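Local coordinates for 2-oxoglutarate dehydrogenase E3 component (Thermus thermophilus, PDB 2YQU), which probably catalyses the NAD(+)-dependent reoxidation of protein-bound dihydrolipoyl groups, using one FAD per subunit, at residues A[431-434]-A[435-438]; A[58-61]-A[62-65]; A[74-77]-A[78-81]; A[423-426]-A[427-431]; A[320-323]-A[324-328]. One frame throughout, in Å; residues are numbered along the deposited sequence.

Contact 1 of 5, residues A[431-434]-A[435-438]; sequences PHAH and PSLS. With FAD (flavin-adenine dinucleotide), chain H.
The side chains of His-434 and Pro-435 cross at about a right angle, joined by a cis peptide bond that folds the proline back over the histidine. Pro-435 CB stands 3.9 Å from the centroid of the His-434 ring, only 8° off its normal, a CH-pi contact on one face. With CG anti to the backbone N (chi1 177°), the imidazole is swung into this position, and its ND1 is hydrogen-bonded to Glu-439. An alanine at His-434 would probably leave Pro-435 CB without a ring face and Glu-439 OE1 without its imidazole partner.

Beyond the proline the chain curls back. Ser-436 OG donates to Ala-433 O at 2.6 Å, arriving 29° out of the carbonyl plane. Ser-438 OG meets the edge of the His-432 ring, 3.6 Å from CD2, while His-432 NE2 is bonded to Glu-413. A water bridges Ala-433 N and Ser-438 OG. The flavin belongs to the second subunit, and its N3 donates to His-434 O at 2.9 Å. The cis-proline turn thus brings the predicted proton acceptor to the flavin and Cys-40 of the second subunit, consistent with an active site built by both chains.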
loop_
_atom_site.group_PDB
_atom_site.type_symbol
_atom_site.label_atom_id
_atom_site.label_comp_id
_atom_site.label_asym_id
_atom_site.label_seq_id
_atom_site.Cartn_x
_atom_site.Cartn_y
_atom_site.Cartn_z
ATOM N N PRO A 431 -4.256 1.707 -14.807
ATOM C CA PRO A 431 -3.778 2.979 -14.258
ATOM C C PRO A 431 -3.178 2.799 -12.880
ATOM O O PRO A 431 -3.676 2.018 -12.074
ATOM C CB PRO A 431 -5.040 3.842 -14.185
ATOM C CG PRO A 431 -6.007 3.200 -15.121
ATOM C CD PRO A 431 -5.702 1.742 -15.086
ATOM N N HIS A 432 -2.095 3.510 -12.624
ATOM C CA HIS A 432 -1.514 3.554 -11.294
ATOM C C HIS A 432 -1.196 4.986 -10.951
ATOM O O HIS A 432 -0.607 5.698 -11.763
ATOM C CB HIS A 432 -0.257 2.707 -11.233
ATOM C CG HIS A 432 -0.524 1.235 -11.318
ATOM N ND1 HIS A 432 -0.608 0.560 -12.517
ATOM C CD2 HIS A 432 -0.780 0.323 -10.352
ATOM C CE1 HIS A 432 -0.859 -0.716 -12.282
ATOM N NE2 HIS A 432 -0.966 -0.887 -10.975
ATOM N N ALA A 433 -1.606 5.396 -9.752
ATOM C CA ALA A 433 -1.362 6.735 -9.232
ATOM C C ALA A 433 0.118 7.093 -9.279
ATOM O O ALA A 433 0.980 6.273 -8.937
ATOM C CB ALA A 433 -1.873 6.828 -7.791
ATOM N N HIS A 434 0.409 8.311 -9.734
ATOM C CA HIS A 434 1.756 8.858 -9.655
ATOM C C HIS A 434 1.788 9.993 -8.621
ATOM O O HIS A 434 0.871 10.812 -8.607
ATOM C CB HIS A 434 2.168 9.390 -11.019
ATOM C CG HIS A 434 3.510 10.042 -11.023
ATOM N ND1 HIS A 434 4.685 9.326 -11.079
ATOM C CD2 HIS A 434 3.863 11.347 -10.960
ATOM C CE1 HIS A 434 5.705 10.166 -11.054
ATOM N NE2 HIS A 434 5.233 11.397 -10.979
ATOM N N PRO A 435 2.813 10.087 -7.768
ATOM C CA PRO A 435 3.878 9.097 -7.610
ATOM C C PRO A 435 3.514 8.120 -6.495
ATOM O O PRO A 435 3.178 8.556 -5.401
ATOM C CB PRO A 435 5.085 9.946 -7.186
ATOM C CG PRO A 435 4.498 11.246 -6.653
ATOM C CD PRO A 435 3.016 11.247 -6.886
ATOM N N SER A 436 3.580 6.825 -6.769
ATOM C CA SER A 436 3.248 5.823 -5.764
ATOM C C SER A 436 4.112 4.590 -5.941
ATOM O O SER A 436 4.625 4.322 -7.028
ATOM C CB SER A 436 1.774 5.449 -5.850
ATOM O OG SER A 436 1.513 4.660 -6.990
ATOM N N LEU A 437 4.263 3.839 -4.855
ATOM C CA LEU A 437 5.026 2.609 -4.879
ATOM C C LEU A 437 4.375 1.574 -5.798
ATOM O O LEU A 437 5.075 0.721 -6.332
ATOM C CB LEU A 437 5.208 2.055 -3.451
ATOM C CG LEU A 437 6.099 2.901 -2.523
ATOM C CD1 LEU A 437 6.157 2.268 -1.156
ATOM C CD2 LEU A 437 7.509 3.108 -3.065
ATOM N N SER A 438 3.056 1.676 -6.024
ATOM C CA SER A 438 2.344 0.759 -6.930
ATOM C C SER A 438 2.879 0.830 -8.358
ATOM O O SER A 438 2.797 -0.136 -9.100
ATOM C CB SER A 438 0.827 1.018 -6.941
ATOM O OG SER A 438 0.513 2.227 -7.611
HETATM P PA FAD H . 3.200 19.272 -17.824
HETATM O O1A FAD H . 2.852 20.612 -17.306
HETATM O O2A FAD H . 3.767 18.341 -16.755
HETATM O O5B FAD H . 4.239 19.395 -19.039
HETATM C C5B FAD H . 4.043 20.350 -20.049
HETATM C C4B FAD H . 5.408 20.825 -20.505
HETATM O O4B FAD H . 5.247 21.509 -21.733
HETATM C C3B FAD H . 6.055 21.797 -19.526
HETATM O O3B FAD H . 7.299 21.267 -19.131
HETATM C C2B FAD H . 6.168 23.096 -20.313
HETATM O O2B FAD H . 7.343 23.816 -20.025
HETATM C C1B FAD H . 6.120 22.615 -21.752
HETATM N N9A FAD H . 5.596 23.566 -22.739
HETATM C C8A FAD H . 4.414 24.251 -22.710
HETATM N N7A FAD H . 4.309 24.980 -23.838
HETATM C C5A FAD H . 5.404 24.766 -24.597
HETATM C C6A FAD H . 5.812 25.251 -25.837
HETATM N N6A FAD H . 4.955 25.822 -26.680
HETATM N N1A FAD H . 7.020 24.806 -26.315
HETATM C C2A FAD H . 7.818 23.916 -25.641
HETATM N N3A FAD H . 7.397 23.439 -24.421
HETATM C C4A FAD H . 6.222 23.876 -23.916
HETATM N N1 FAD H . -0.362 15.107 -10.321
HETATM C C2 FAD H . -0.467 13.825 -9.831
HETATM O O2 FAD H . -0.950 12.938 -10.537
HETATM N N3 FAD H . -0.025 13.534 -8.559
HETATM C C4 FAD H . 0.506 14.517 -7.751
HETATM O O4 FAD H . 1.180 14.153 -6.786
HETATM C C4X FAD H . 0.606 15.825 -8.242
HETATM N N5 FAD H . 1.137 16.833 -7.466
HETATM C C5X FAD H . 1.242 18.118 -7.981
HETATM C C6 FAD H . 1.777 19.115 -7.178
HETATM C C7 FAD H . 1.900 20.420 -7.653
HETATM C C7M FAD H . 2.497 21.466 -6.748
HETATM C C8 FAD H . 1.480 20.732 -8.944
HETATM C C8M FAD H . 1.950 22.005 -9.600
HETATM C C9 FAD H . 0.930 19.730 -9.753
HETATM C C9A FAD H . 0.805 18.417 -9.273
HETATM N N10 FAD H . 0.265 17.402 -10.053
HETATM C C10 FAD H . 0.165 16.111 -9.530
HETATM C "C1'" FAD H . -0.364 17.661 -11.391
HETATM C "C2'" FAD H . 0.646 17.277 -12.471
HETATM O "O2'" FAD H . 1.839 18.015 -12.315
HETATM C "C3'" FAD H . 0.085 17.478 -13.865
HETATM O "O3'" FAD H . -1.160 16.809 -13.948
HETATM C "C4'" FAD H . 1.032 16.898 -14.910
HETATM O "O4'" FAD H . 2.301 17.523 -14.849
HETATM C "C5'" FAD H . 0.435 17.042 -16.303
HETATM O "O5'" FAD H . 1.355 16.527 -17.235
HETATM P P FAD H . 1.410 17.165 -18.715
HETATM O O1P FAD H . 2.384 16.413 -19.528
HETATM O O2P FAD H . 0.025 17.263 -19.347
HETATM O O3P FAD H . 1.889 18.685 -18.535
HETATM O O HOH W 1 -2.338 3.278 -7.789
#

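Contact 2 of 5, residues A[58-61]-A[62-65]; sequences IYEA and KKGL
On the tight flank, Ile-58 and Lys-62 run side by side in the same direction, one helical turn apart. The CG2 methyl of Ile-58, anti to its backbone N, lies 3.6 Å from Lys-62 CE, so the long lysine chain works here as an apolar arm. Its ammonium goes on to bond Val-73 O on the neighbouring strand, which suits a residue that must be greasy along its stem and charged at its tip. Leu-65 folds back on the same helix, with CD2 3.9 Å from Ala-61 CA. The small Ala-61 leaves space for Leu-65 of the second subunit, and Leu-65 in turn meets Ala-61 of that subunit, so this flank belongs to the dimer interface.

Helix 45-63 ends here. Regular bonds from Lys-62 N to Ile-58 O and from Lys-63 N to Tyr-59 O give way to two weak ones, as Gly-64 N is shared between Glu-60 O and Ala-61 O. Gly-64 then leaves the helix at positive phi (117°), where a beta carbon would jam against the preceding carbonyl, so a glycine ends the helix.

The other flank is looser and wet. Lys-63 passes its CG over one face of the Tyr-59 ring, and a bend at chi3 (-75°) sends the tip past the ring, with NZ 3.5 Å from CE2. Glu-60 OE1 reaches this ammonium only as a long salt bridge of 3.8 Å. A water accepts a hydrogen bond from Lys-63 NZ at 2.7 Å and is also hydrogen-bonded to Tyr-59 OH.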
loop_
_atom_site.group_PDB
_atom_site.type_symbol
_atom_site.label_atom_id
_atom_site.label_comp_id
_atom_site.label_asym_id
_atom_site.label_seq_id
_atom_site.Cartn_x
_atom_site.Cartn_y
_atom_site.Cartn_z
ATOM N N ILE A 58 10.574 4.205 15.890
ATOM C CA ILE A 58 11.625 4.490 16.865
ATOM C C ILE A 58 13.003 4.367 16.211
ATOM O O ILE A 58 13.842 5.261 16.351
ATOM C CB ILE A 58 11.482 3.545 18.082
ATOM C CG1 ILE A 58 10.284 3.969 18.919
ATOM C CG2 ILE A 58 12.751 3.533 18.953
ATOM C CD1 ILE A 58 9.774 2.905 19.847
ATOM N N TYR A 59 13.212 3.282 15.474
ATOM C CA TYR A 59 14.500 2.987 14.866
ATOM C C TYR A 59 14.875 4.069 13.863
ATOM O O TYR A 59 16.015 4.529 13.859
ATOM C CB TYR A 59 14.469 1.623 14.173
ATOM C CG TYR A 59 15.823 1.086 13.744
ATOM C CD1 TYR A 59 16.870 0.956 14.656
ATOM C CD2 TYR A 59 16.049 0.693 12.428
ATOM C CE1 TYR A 59 18.116 0.457 14.265
ATOM C CE2 TYR A 59 17.285 0.185 12.027
ATOM C CZ TYR A 59 18.314 0.069 12.951
ATOM O OH TYR A 59 19.542 -0.429 12.564
ATOM N N GLU A 60 13.921 4.488 13.032
ATOM C CA GLU A 60 14.200 5.503 12.007
ATOM C C GLU A 60 14.558 6.847 12.642
ATOM O O GLU A 60 15.454 7.533 12.161
ATOM C CB GLU A 60 13.018 5.690 11.042
ATOM C CG GLU A 60 12.750 4.517 10.100
ATOM C CD GLU A 60 13.902 4.208 9.158
ATOM O OE1 GLU A 60 14.183 3.010 8.938
ATOM O OE2 GLU A 60 14.529 5.155 8.637
ATOM N N ALA A 61 13.864 7.211 13.717
ATOM C CA ALA A 61 14.143 8.460 14.433
ATOM C C ALA A 61 15.533 8.417 15.088
ATOM O O ALA A 61 16.226 9.432 15.152
ATOM C CB ALA A 61 13.066 8.739 15.470
ATOM N N LYS A 62 15.944 7.237 15.547
ATOM C CA LYS A 62 17.275 7.055 16.135
ATOM C C LYS A 62 18.386 7.190 15.090
ATOM O O LYS A 62 19.438 7.764 15.366
ATOM C CB LYS A 62 17.380 5.695 16.832
ATOM C CG LYS A 62 16.661 5.644 18.159
ATOM C CD LYS A 62 16.589 4.224 18.690
ATOM C CE LYS A 62 16.112 4.197 20.139
ATOM N NZ LYS A 62 17.152 4.708 21.074
ATOM N N LYS A 63 18.148 6.666 13.890
ATOM C CA LYS A 63 19.120 6.770 12.802
ATOM C C LYS A 63 19.211 8.203 12.269
ATOM O O LYS A 63 20.240 8.601 11.723
ATOM C CB LYS A 63 18.774 5.802 11.664
ATOM C CG LYS A 63 19.016 4.336 12.013
ATOM C CD LYS A 63 19.149 3.463 10.770
ATOM C CE LYS A 63 17.802 3.222 10.100
ATOM N NZ LYS A 63 17.868 2.099 9.114
ATOM N N GLY A 64 18.136 8.973 12.434
ATOM C CA GLY A 64 18.068 10.333 11.923
ATOM C C GLY A 64 16.985 10.493 10.877
ATOM O O GLY A 64 16.782 9.624 10.027
ATOM N N LEU A 65 16.275 11.612 10.950
ATOM C CA LEU A 65 15.247 11.949 9.974
ATOM C C LEU A 65 15.773 12.997 9.010
ATOM O O LEU A 65 16.459 13.932 9.430
ATOM C CB LEU A 65 14.022 12.498 10.688
ATOM C CG LEU A 65 13.428 11.578 11.751
ATOM C CD1 LEU A 65 12.219 12.255 12.386
ATOM C CD2 LEU A 65 13.061 10.209 11.162
HETATM O O HOH W 2 19.581 0.091 9.877
HETATM O O HOH W 3 15.926 7.277 9.303
HETATM O O HOH W 4 18.467 10.773 15.639
#

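Contact 3 of 5, residues A[74-77]-A[78-81]; sequences ELDL and PALM
Asp-76 reaches across to Ala-79. Its CB sits 4.0 Å from the methyl of Ala-79. Turned to the side opposite its own amide nitrogen (chi1 -176°), the carboxylate carbon comes closer, 3.3 Å from Ala-79 CB. OD1 accepts from Ala-79 N at 3.3 Å, but that N-H meets it from above the carboxylate plane, 65° out of it, and OD1 also rests against Pro-78 CD. OD2 ends beside the methyl of Ala-79. Aspartate suits the place, being short and negative, and probably gains from the positive end of the helix dipole. Pro-78 suits the first turn, where an amide would have no helical acceptor before it.

Leu-77 CD1 lies 3.8 Å from Met-81 CE, the two chains side by side, and also touches Leu-80 CD2. The side chains of Leu-75 and Leu-80 cross at about a right angle, CD1 of Leu-75 4.2 Å from CD2 of Leu-80, and Leu-80 is buried against helix 45-63. Asp-76 O adds the first regular helical bond, to Leu-80 N. The capping bond of Asp-76, with Leu-75 on Leu-80 placed as in a hydrophobic staple, is characteristic of a capped helix start, here where strand 68-75 passes into helix 77-102.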
loop_
_atom_site.group_PDB
_atom_site.type_symbol
_atom_site.label_atom_id
_atom_site.label_comp_id
_atom_site.label_asym_id
_atom_site.label_seq_id
_atom_site.Cartn_x
_atom_site.Cartn_y
_atom_site.Cartn_z
ATOM N N GLU A 74 14.366 7.881 23.479
ATOM C CA GLU A 74 14.563 6.920 24.553
ATOM C C GLU A 74 13.455 5.895 24.468
ATOM O O GLU A 74 12.290 6.250 24.419
ATOM C CB GLU A 74 14.503 7.623 25.921
ATOM C CG GLU A 74 14.923 6.745 27.100
ATOM C CD GLU A 74 14.492 7.272 28.467
ATOM O OE1 GLU A 74 14.626 6.510 29.443
ATOM O OE2 GLU A 74 14.025 8.425 28.585
ATOM N N LEU A 75 13.821 4.619 24.460
ATOM C CA LEU A 75 12.843 3.550 24.561
ATOM C C LEU A 75 12.092 3.677 25.879
ATOM O O LEU A 75 12.690 3.929 26.934
ATOM C CB LEU A 75 13.529 2.182 24.460
ATOM C CG LEU A 75 12.693 0.963 24.873
ATOM C CD1 LEU A 75 11.519 0.744 23.920
ATOM C CD2 LEU A 75 13.566 -0.272 24.941
ATOM N N ASP A 76 10.773 3.529 25.791
ATOM C CA ASP A 76 9.878 3.480 26.933
ATOM C C ASP A 76 9.211 2.109 26.857
ATOM O O ASP A 76 8.119 1.967 26.310
ATOM C CB ASP A 76 8.862 4.634 26.836
ATOM C CG ASP A 76 7.933 4.721 28.029
ATOM O OD1 ASP A 76 7.849 3.760 28.817
ATOM O OD2 ASP A 76 7.209 5.719 28.244
ATOM N N LEU A 77 9.894 1.096 27.386
ATOM C CA LEU A 77 9.442 -0.289 27.238
ATOM C C LEU A 77 8.054 -0.562 27.825
ATOM O O LEU A 77 7.261 -1.241 27.168
ATOM C CB LEU A 77 10.473 -1.279 27.788
ATOM C CG LEU A 77 10.268 -2.753 27.432
ATOM C CD1 LEU A 77 10.027 -2.967 25.941
ATOM C CD2 LEU A 77 11.475 -3.560 27.900
ATOM N N PRO A 78 7.735 -0.043 29.019
ATOM C CA PRO A 78 6.378 -0.194 29.567
ATOM C C PRO A 78 5.307 0.370 28.634
ATOM O O PRO A 78 4.273 -0.268 28.463
ATOM C CB PRO A 78 6.420 0.603 30.880
ATOM C CG PRO A 78 7.860 0.728 31.226
ATOM C CD PRO A 78 8.621 0.684 29.948
ATOM N N ALA A 79 5.573 1.528 28.029
ATOM C CA ALA A 79 4.627 2.156 27.103
ATOM C C ALA A 79 4.520 1.359 25.800
ATOM O O ALA A 79 3.436 1.230 25.252
ATOM C CB ALA A 79 5.031 3.597 26.814
ATOM N N LEU A 80 5.645 0.816 25.329
ATOM C CA LEU A 80 5.690 -0.010 24.123
ATOM C C LEU A 80 4.847 -1.269 24.315
ATOM O O LEU A 80 4.041 -1.626 23.457
ATOM C CB LEU A 80 7.138 -0.398 23.783
ATOM C CG LEU A 80 7.371 -1.046 22.407
ATOM C CD1 LEU A 80 7.442 0.020 21.346
ATOM C CD2 LEU A 80 8.635 -1.893 22.390
ATOM N N MET A 81 5.008 -1.911 25.467
ATOM C CA MET A 81 4.290 -3.146 25.774
ATOM C C MET A 81 2.820 -2.854 26.068
ATOM O O MET A 81 1.953 -3.671 25.761
ATOM C CB MET A 81 4.950 -3.869 26.950
ATOM C CG MET A 81 6.318 -4.431 26.617
ATOM S SD MET A 81 6.219 -5.758 25.415
ATOM C CE MET A 81 7.920 -6.082 25.138
#

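Contact 4 of 5, residues A[423-426]-A[427-431]; sequences SAED and LGRAP
Ser-423 meets Leu-427 through its carbonyl, which accepts from Leu-427 N at 3.2 Å, and it is the N-cap of the short helix 424-429. Its OG also accepts from Asp-426 N at 3.1 Å; with chi1 at 65° the hydroxyl turns forward over the first turn. Serine fits because its short side chain can stand in for a missing helical carbonyl.

Ala-424 comes next, small enough to lie against Trp-449, its carbonyl bonded to Gly-428 N at 2.9 Å. A beta carbon on Gly-428 would sit tightly against this same oxygen, so glycine relieves the crowding.

Glu-425 carries the main side-chain contact. Fully stretched from a chi1 of -174°, it runs alongside Arg-429, both pointing the same way, while Glu-425 O takes Arg-429 N in the backbone. The two residues are four apart, the spacing that puts opposite charges on one face of a helix. NH2 of the arginine forms a salt bridge with Glu-322 of the second subunit, so the guanidinium is shared between chains.

Asp-426 closes the segment, its carbonyl accepting only weakly from Ala-430 N as the helix ends. Buried Leu-427, next in the chain, packs into helix 438-449 and against Leu-416 of the second subunit. In the salt bridge, Arg-429 NE lies 3.0 Å from Glu-425 OE1 and meets its anti lone pair, with the carboxylate and guanidinium planes 54° apart.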
loop_
_atom_site.group_PDB
_atom_site.type_symbol
_atom_site.label_atom_id
_atom_site.label_comp_id
_atom_site.label_asym_id
_atom_site.label_seq_id
_atom_site.Cartn_x
_atom_site.Cartn_y
_atom_site.Cartn_z
ATOM N N SER A 423 -3.238 -11.201 -16.838
ATOM C CA SER A 423 -1.999 -11.216 -17.583
ATOM C C SER A 423 -1.099 -10.089 -17.080
ATOM O O SER A 423 -1.577 -9.127 -16.466
ATOM C CB SER A 423 -2.276 -11.034 -19.072
ATOM O OG SER A 423 -2.828 -9.760 -19.339
ATOM N N ALA A 424 0.198 -10.214 -17.342
ATOM C CA ALA A 424 1.175 -9.185 -16.990
ATOM C C ALA A 424 0.848 -7.886 -17.728
ATOM O O ALA A 424 0.943 -6.803 -17.155
ATOM C CB ALA A 424 2.590 -9.648 -17.332
ATOM N N GLU A 425 0.451 -8.017 -18.997
ATOM C CA GLU A 425 -0.000 -6.890 -19.808
ATOM C C GLU A 425 -1.147 -6.132 -19.144
ATOM O O GLU A 425 -1.122 -4.917 -19.090
ATOM C CB GLU A 425 -0.442 -7.339 -21.209
ATOM C CG GLU A 425 -0.777 -6.175 -22.144
ATOM C CD GLU A 425 -1.393 -6.614 -23.463
ATOM O OE1 GLU A 425 -2.141 -5.815 -24.063
ATOM O OE2 GLU A 425 -1.157 -7.754 -23.904
ATOM N N ASP A 426 -2.151 -6.840 -18.640
ATOM C CA ASP A 426 -3.305 -6.164 -18.050
ATOM C C ASP A 426 -2.954 -5.453 -16.751
ATOM O O ASP A 426 -3.455 -4.361 -16.503
ATOM C CB ASP A 426 -4.478 -7.120 -17.861
ATOM C CG ASP A 426 -5.199 -7.413 -19.173
ATOM O OD1 ASP A 426 -5.782 -8.497 -19.284
ATOM O OD2 ASP A 426 -5.223 -6.629 -20.155
ATOM N N LEU A 427 -2.096 -6.059 -15.932
ATOM C CA LEU A 427 -1.618 -5.390 -14.722
ATOM C C LEU A 427 -0.821 -4.143 -15.099
ATOM O O LEU A 427 -0.980 -3.094 -14.490
ATOM C CB LEU A 427 -0.775 -6.343 -13.872
ATOM C CG LEU A 427 -0.202 -5.802 -12.562
ATOM C CD1 LEU A 427 -1.296 -5.215 -11.679
ATOM C CD2 LEU A 427 0.532 -6.909 -11.847
ATOM N N GLY A 428 0.010 -4.251 -16.128
ATOM C CA GLY A 428 0.906 -3.169 -16.488
ATOM C C GLY A 428 0.219 -2.020 -17.192
ATOM O O GLY A 428 0.702 -0.883 -17.153
ATOM N N ARG A 429 -0.909 -2.320 -17.841
ATOM C CA ARG A 429 -1.698 -1.322 -18.563
ATOM C C ARG A 429 -2.684 -0.600 -17.646
ATOM O O ARG A 429 -3.152 0.475 -17.971
ATOM C CB ARG A 429 -2.502 -1.981 -19.684
ATOM C CG ARG A 429 -1.749 -2.251 -20.953
ATOM C CD ARG A 429 -2.650 -2.866 -22.027
ATOM N NE ARG A 429 -2.037 -2.884 -23.350
ATOM C CZ ARG A 429 -1.933 -1.830 -24.152
ATOM N NH1 ARG A 429 -1.357 -1.976 -25.346
ATOM N NH2 ARG A 429 -2.380 -0.634 -23.777
ATOM N N ALA A 430 -3.019 -1.203 -16.509
ATOM C CA ALA A 430 -3.968 -0.602 -15.578
ATOM C C ALA A 430 -3.402 0.710 -15.032
ATOM O O ALA A 430 -2.186 0.827 -14.849
ATOM C CB ALA A 430 -4.273 -1.553 -14.444
ATOM N N PRO A 431 -4.256 1.707 -14.807
ATOM C CA PRO A 431 -3.778 2.979 -14.258
ATOM C C PRO A 431 -3.178 2.799 -12.880
ATOM O O PRO A 431 -3.676 2.018 -12.074
ATOM C CB PRO A 431 -5.040 3.842 -14.185
ATOM C CG PRO A 431 -6.007 3.200 -15.121
ATOM C CD PRO A 431 -5.702 1.742 -15.086
#

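Contact 5 of 5, residues A[320-323]-A[324-328]; sequences AVEH and MVRGF
A chi1 of -175° turns the ring of His-323 away from its own amide nitrogen and lays it along the helix end, where its CD2 comes 3.3 Å from Gly-327 O. Met-324 has CG opposite its carbonyl carbon (chi1 -71°) with the chain extended beyond, and this carries its sulfur back along the preceding turn. SD lies 4.1 Å from Val-321 CG1, and CE ends 4.4 Å from Ala-320 CB. A small alanine suits this buried face, and the unbranched methionine lies close to Ala-320 O and Val-321 CA.

On the outer face Glu-322 and Arg-326 run side by side in a long salt bridge, OE1 of Glu-322 4.0 Å from NH1 of Arg-326, in which no N-H points at the oxygen. The stronger partner of Glu-322 OE1 is Arg-19. Gly-327 N closes the helix onto His-323 O at 2.9 Å, and Gly-327 itself readily takes the positive phi (84°). His-323 ND1 bonds Tyr-298 OH, and its ring meets that of His-289; a valine in its place would probably leave the tyrosine hydroxyl without this mate and the His-289 ring without its neighbour.

Helix 310-326 thus ends with Val-321 against helix 11-22 and strand 2-7, while Ala-320 and Met-324 rest on Tyr-298 of strand 297-299, an outer strand of the parallel sheet that also holds strand 2-7.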
loop_
_atom_site.group_PDB
_atom_site.type_symbol
_atom_site.label_atom_id
_atom_site.label_comp_id
_atom_site.label_asym_id
_atom_site.label_seq_id
_atom_site.Cartn_x
_atom_site.Cartn_y
_atom_site.Cartn_z
ATOM N N ALA A 320 -14.735 -24.029 3.694
ATOM C CA ALA A 320 -15.220 -25.228 4.369
ATOM C C ALA A 320 -16.707 -25.115 4.682
ATOM O O ALA A 320 -17.481 -26.020 4.371
ATOM C CB ALA A 320 -14.442 -25.471 5.653
ATOM N N VAL A 321 -17.106 -23.995 5.274
ATOM C CA VAL A 321 -18.500 -23.819 5.699
ATOM C C VAL A 321 -19.416 -23.564 4.505
ATOM O O VAL A 321 -20.572 -23.967 4.506
ATOM C CB VAL A 321 -18.671 -22.733 6.801
ATOM C CG1 VAL A 321 -17.839 -23.090 8.032
ATOM C CG2 VAL A 321 -18.335 -21.343 6.302
ATOM N N GLU A 322 -18.893 -22.908 3.478
ATOM C CA GLU A 322 -19.635 -22.752 2.234
ATOM C C GLU A 322 -19.856 -24.105 1.544
ATOM O O GLU A 322 -20.883 -24.311 0.909
ATOM C CB GLU A 322 -18.919 -21.757 1.319
ATOM C CG GLU A 322 -19.125 -20.322 1.774
ATOM C CD GLU A 322 -18.530 -19.283 0.841
ATOM O OE1 GLU A 322 -18.793 -18.083 1.078
ATOM O OE2 GLU A 322 -17.802 -19.652 -0.115
ATOM N N HIS A 323 -18.911 -25.031 1.693
ATOM C CA HIS A 323 -19.075 -26.381 1.143
ATOM C C HIS A 323 -20.113 -27.168 1.937
ATOM O O HIS A 323 -20.920 -27.887 1.360
ATOM C CB HIS A 323 -17.759 -27.149 1.141
ATOM C CG HIS A 323 -17.847 -28.485 0.474
ATOM N ND1 HIS A 323 -17.703 -29.671 1.160
ATOM C CD2 HIS A 323 -18.100 -28.823 -0.811
ATOM C CE1 HIS A 323 -17.834 -30.683 0.319
ATOM N NE2 HIS A 323 -18.072 -30.194 -0.885
ATOM N N MET A 324 -20.083 -27.022 3.255
ATOM C CA MET A 324 -21.068 -27.660 4.129
ATOM C C MET A 324 -22.494 -27.323 3.681
ATOM O O MET A 324 -23.338 -28.204 3.562
ATOM C CB MET A 324 -20.886 -27.200 5.582
ATOM C CG MET A 324 -19.656 -27.733 6.266
ATOM S SD MET A 324 -19.357 -26.873 7.804
ATOM C CE MET A 324 -17.636 -27.260 8.084
ATOM N N VAL A 325 -22.751 -26.046 3.431
ATOM C CA VAL A 325 -24.114 -25.567 3.169
ATOM C C VAL A 325 -24.513 -25.707 1.693
ATOM O O VAL A 325 -25.633 -26.115 1.391
ATOM C CB VAL A 325 -24.277 -24.106 3.646
ATOM C CG1 VAL A 325 -25.656 -23.534 3.264
ATOM C CG2 VAL A 325 -24.055 -24.014 5.155
ATOM N N ARG A 326 -23.597 -25.375 0.782
ATOM C CA ARG A 326 -23.917 -25.283 -0.648
ATOM C C ARG A 326 -23.363 -26.426 -1.504
ATOM O O ARG A 326 -23.779 -26.600 -2.650
ATOM C CB ARG A 326 -23.410 -23.955 -1.213
ATOM C CG ARG A 326 -23.981 -22.715 -0.555
ATOM C CD ARG A 326 -23.183 -21.455 -0.860
ATOM N NE ARG A 326 -23.859 -20.236 -0.424
ATOM C CZ ARG A 326 -23.323 -19.017 -0.501
ATOM N NH1 ARG A 326 -22.103 -18.840 -1.005
ATOM N NH2 ARG A 326 -24.011 -17.968 -0.078
ATOM N N GLY A 327 -22.410 -27.179 -0.966
ATOM C CA GLY A 327 -21.821 -28.310 -1.665
ATOM C C GLY A 327 -20.695 -27.927 -2.610
ATOM O O GLY A 327 -20.209 -28.770 -3.365
ATOM N N PHE A 328 -20.285 -26.658 -2.558
ATOM C CA PHE A 328 -19.196 -26.132 -3.378
ATOM C C PHE A 328 -18.378 -25.119 -2.564
ATOM O O PHE A 328 -18.924 -24.291 -1.831
ATOM C CB PHE A 328 -19.740 -25.455 -4.646
ATOM C CG PHE A 328 -20.522 -26.377 -5.559
ATOM C CD1 PHE A 328 -21.890 -26.564 -5.378
ATOM C CD2 PHE A 328 -19.894 -27.034 -6.614
ATOM C CE1 PHE A 328 -22.617 -27.397 -6.225
ATOM C CE2 PHE A 328 -20.616 -27.875 -7.462
ATOM C CZ PHE A 328 -21.977 -28.053 -7.270
#

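How the contacts relate
Along the chain the order is contact 2, contact 3, contact 5, contact 4, contact 1. Contacts 2 and 3 lie on successive elements, helix 45-63, strand 68-75 and helix 77-102, and touch through Ile-58 CD1 and Leu-80 CD1, 4.0 Å apart. Contacts 4 and 1 share Pro-431, so the short helix 424-429 leads straight into the cis-proline loop of the dimerisation domain. Contact 5 stands apart beside the parallel sheet, its centre about 50 Å from that of contact 2. Contacts 1 to 4 all touch the second subunit, where Arg-429 of contact 4 meets Glu-322, the counterpart of the contact 5 residue, so four of the five lie at the dimer interface.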